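Local coordinates for apical membrane antigen 1-like protein, soluble form (Toxoplasma gondii, PDB 3ZLE) that may take part in host cell invasion by the parasite, as a sporozoite paralog of the moving-junction antigen AMA1, at residues K145-Y150 with L199-A204. Numbering follows the deposited sequence.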
loop_
_atom_site.group_PDB
_atom_site.type_symbol
_atom_site.label_atom_id
_atom_site.label_comp_id
_atom_site.label_asym_id
_atom_site.label_seq_id
_atom_site.Cartn_x
_atom_site.Cartn_y
_atom_site.Cartn_z
ATOM N N LYS A 145 -12.533 3.934 -14.064
ATOM C CA LYS A 145 -12.448 2.667 -13.307
ATOM C C LYS A 145 -12.457 2.867 -11.785
ATOM O O LYS A 145 -11.524 3.449 -11.222
ATOM C CB LYS A 145 -11.196 1.902 -13.700
ATOM C CG LYS A 145 -11.027 1.692 -15.187
ATOM C CD LYS A 145 -11.846 0.523 -15.643
ATOM C CE LYS A 145 -11.334 0.045 -16.997
ATOM N NZ LYS A 145 -12.457 -0.576 -17.728
ATOM N N TYR A 146 -13.423 2.229 -11.124
ATOM C CA TYR A 146 -13.473 2.125 -9.656
ATOM C C TYR A 146 -12.299 1.358 -9.046
ATOM O O TYR A 146 -11.734 0.466 -9.690
ATOM C CB TYR A 146 -14.760 1.426 -9.234
ATOM C CG TYR A 146 -16.029 2.120 -9.683
ATOM C CD1 TYR A 146 -16.289 3.467 -9.355
ATOM C CD2 TYR A 146 -17.013 1.415 -10.379
ATOM C CE1 TYR A 146 -17.537 4.056 -9.652
ATOM C CE2 TYR A 146 -18.245 1.999 -10.680
ATOM C CZ TYR A 146 -18.501 3.314 -10.346
ATOM O OH TYR A 146 -19.736 3.897 -10.737
ATOM N N PRO A 147 -11.894 1.722 -7.817
ATOM C CA PRO A 147 -10.959 0.897 -7.051
ATOM C C PRO A 147 -11.720 -0.205 -6.317
ATOM O O PRO A 147 -12.945 -0.137 -6.210
ATOM C CB PRO A 147 -10.407 1.884 -6.004
ATOM C CG PRO A 147 -11.545 2.826 -5.768
ATOM C CD PRO A 147 -12.181 3.005 -7.133
ATOM N N PHE A 148 -10.994 -1.088 -5.641
ATOM C CA PHE A 148 -11.673 -2.181 -4.935
ATOM C C PHE A 148 -11.095 -2.362 -3.542
ATOM O O PHE A 148 -9.984 -1.941 -3.266
ATOM C CB PHE A 148 -11.480 -3.467 -5.740
ATOM C CG PHE A 148 -10.072 -3.976 -5.701
ATOM C CD1 PHE A 148 -9.631 -4.755 -4.636
ATOM C CD2 PHE A 148 -9.149 -3.555 -6.647
ATOM C CE1 PHE A 148 -8.312 -5.219 -4.601
ATOM C CE2 PHE A 148 -7.840 -3.973 -6.619
ATOM C CZ PHE A 148 -7.403 -4.804 -5.588
ATOM N N VAL A 149 -11.803 -3.121 -2.714
ATOM C CA VAL A 149 -11.268 -3.563 -1.458
ATOM C C VAL A 149 -11.650 -5.016 -1.307
ATOM O O VAL A 149 -12.837 -5.392 -1.499
ATOM C CB VAL A 149 -11.856 -2.760 -0.280
ATOM C CG1 VAL A 149 -11.449 -3.408 1.042
ATOM C CG2 VAL A 149 -11.366 -1.300 -0.312
ATOM N N TYR A 150 -10.649 -5.881 -1.127
ATOM C CA TYR A 150 -10.974 -7.278 -0.902
ATOM C C TYR A 150 -10.854 -7.501 0.610
ATOM O O TYR A 150 -9.926 -6.964 1.233
ATOM C CB TYR A 150 -9.989 -8.208 -1.656
ATOM C CG TYR A 150 -10.181 -9.665 -1.266
ATOM C CD1 TYR A 150 -11.379 -10.309 -1.528
ATOM C CD2 TYR A 150 -9.199 -10.369 -0.571
ATOM C CE1 TYR A 150 -11.569 -11.644 -1.199
ATOM C CE2 TYR A 150 -9.398 -11.696 -0.212
ATOM C CZ TYR A 150 -10.612 -12.309 -0.500
ATOM O OH TYR A 150 -10.879 -13.600 -0.123
ATOM N N LEU A 199 -8.090 -6.359 5.067
ATOM C CA LEU A 199 -8.460 -5.614 3.900
ATOM C C LEU A 199 -7.300 -5.504 2.952
ATOM O O LEU A 199 -6.133 -5.452 3.370
ATOM C CB LEU A 199 -8.939 -4.220 4.298
ATOM C CG LEU A 199 -10.249 -4.239 5.094
ATOM C CD1 LEU A 199 -10.817 -2.837 5.238
ATOM C CD2 LEU A 199 -11.233 -5.168 4.444
ATOM N N VAL A 200 -7.621 -5.373 1.680
ATOM C CA VAL A 200 -6.620 -5.061 0.670
ATOM C C VAL A 200 -7.251 -4.051 -0.223
ATOM O O VAL A 200 -8.342 -4.288 -0.703
ATOM C CB VAL A 200 -6.270 -6.283 -0.195
ATOM C CG1 VAL A 200 -5.133 -5.925 -1.149
ATOM C CG2 VAL A 200 -5.855 -7.451 0.697
ATOM N N TYR A 201 -6.633 -2.868 -0.321
ATOM C CA TYR A 201 -7.178 -1.789 -1.128
ATOM C C TYR A 201 -6.360 -1.730 -2.377
ATOM O O TYR A 201 -5.146 -1.965 -2.348
ATOM C CB TYR A 201 -7.075 -0.437 -0.382
ATOM C CG TYR A 201 -7.689 0.763 -1.116
ATOM C CD1 TYR A 201 -6.998 1.418 -2.134
ATOM C CD2 TYR A 201 -8.866 1.344 -0.658
ATOM C CE1 TYR A 201 -7.558 2.505 -2.792
ATOM C CE2 TYR A 201 -9.386 2.480 -1.252
ATOM C CZ TYR A 201 -8.731 3.051 -2.309
ATOM O OH TYR A 201 -9.297 4.135 -2.923
ATOM N N GLY A 202 -7.022 -1.514 -3.506
ATOM C CA GLY A 202 -6.289 -1.462 -4.775
ATOM C C GLY A 202 -7.013 -0.655 -5.832
ATOM O O GLY A 202 -8.230 -0.499 -5.777
ATOM N N SER A 203 -6.274 -0.274 -6.873
ATOM C CA SER A 203 -6.865 0.310 -8.078
ATOM C C SER A 203 -7.306 -0.810 -8.987
ATOM O O SER A 203 -6.827 -1.928 -8.876
ATOM C CB SER A 203 -5.815 1.143 -8.828
ATOM O OG SER A 203 -5.267 0.364 -9.865
ATOM N N ALA A 204 -8.113 -0.482 -9.987
ATOM C CA ALA A 204 -8.655 -1.532 -10.825
ATOM C C ALA A 204 -7.547 -2.007 -11.747
ATOM O O ALA A 204 -7.644 -3.054 -12.365
ATOM C CB ALA A 204 -9.842 -1.017 -11.627
HETATM O O HOH W 1 -9.033 2.186 -10.275
#
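The ring of Phe148 lies across the backbone of Gly202, whose CA makes a CH-pi contact 3.9 Å from the ring centroid while its N sits above the same face. At the ring's edge, in plane, comes the carbonyl of Ser203, with O 3.2 Å from CE2, an approach that suits the positively polarised rim of an aromatic ring. Phe148 reaches across because its CG is wedged between backbone N and carbonyl carbon (chi1 70°), and glycine suits the opposing place because its bare CA lets the ring lie directly on the backbone. Over one face of the Tyr201 ring stands the carbonyl oxygen of Phe148; Val149 CG2 meets the ring obliquely, 3.7 Å from CD2, and Pro147 lies alongside, its CB 4.2 Å from CZ. The branched Val149 uses its other methyl, CG1, against Leu199 CD2.

Between these two layers of side chains the strands run antiparallel. Phe148 and Gly202 exchange two backbone hydrogen bonds, the nearly straight one from Phe148 N to Gly202 O spanning 2.8 Å, and Tyr150 and Val200 exchange two more. Val149 and Tyr201 between them form a non-hydrogen-bonded pair. Proline, lacking an N-H, comes just before this pairing begins; beyond it a water bridges Lys145 O and Ala204 N.

Strands 148-151 and 199-202 are neighbours inside a five-stranded antiparallel sheet of the AMA1 ectodomain, continued by 156-159 beside the first and 52-53 beside the second. Phe148, Tyr150 and Val200 face helix 120-129, whereas Tyr201, on the other side, receives a cation-pi contact from Lys55.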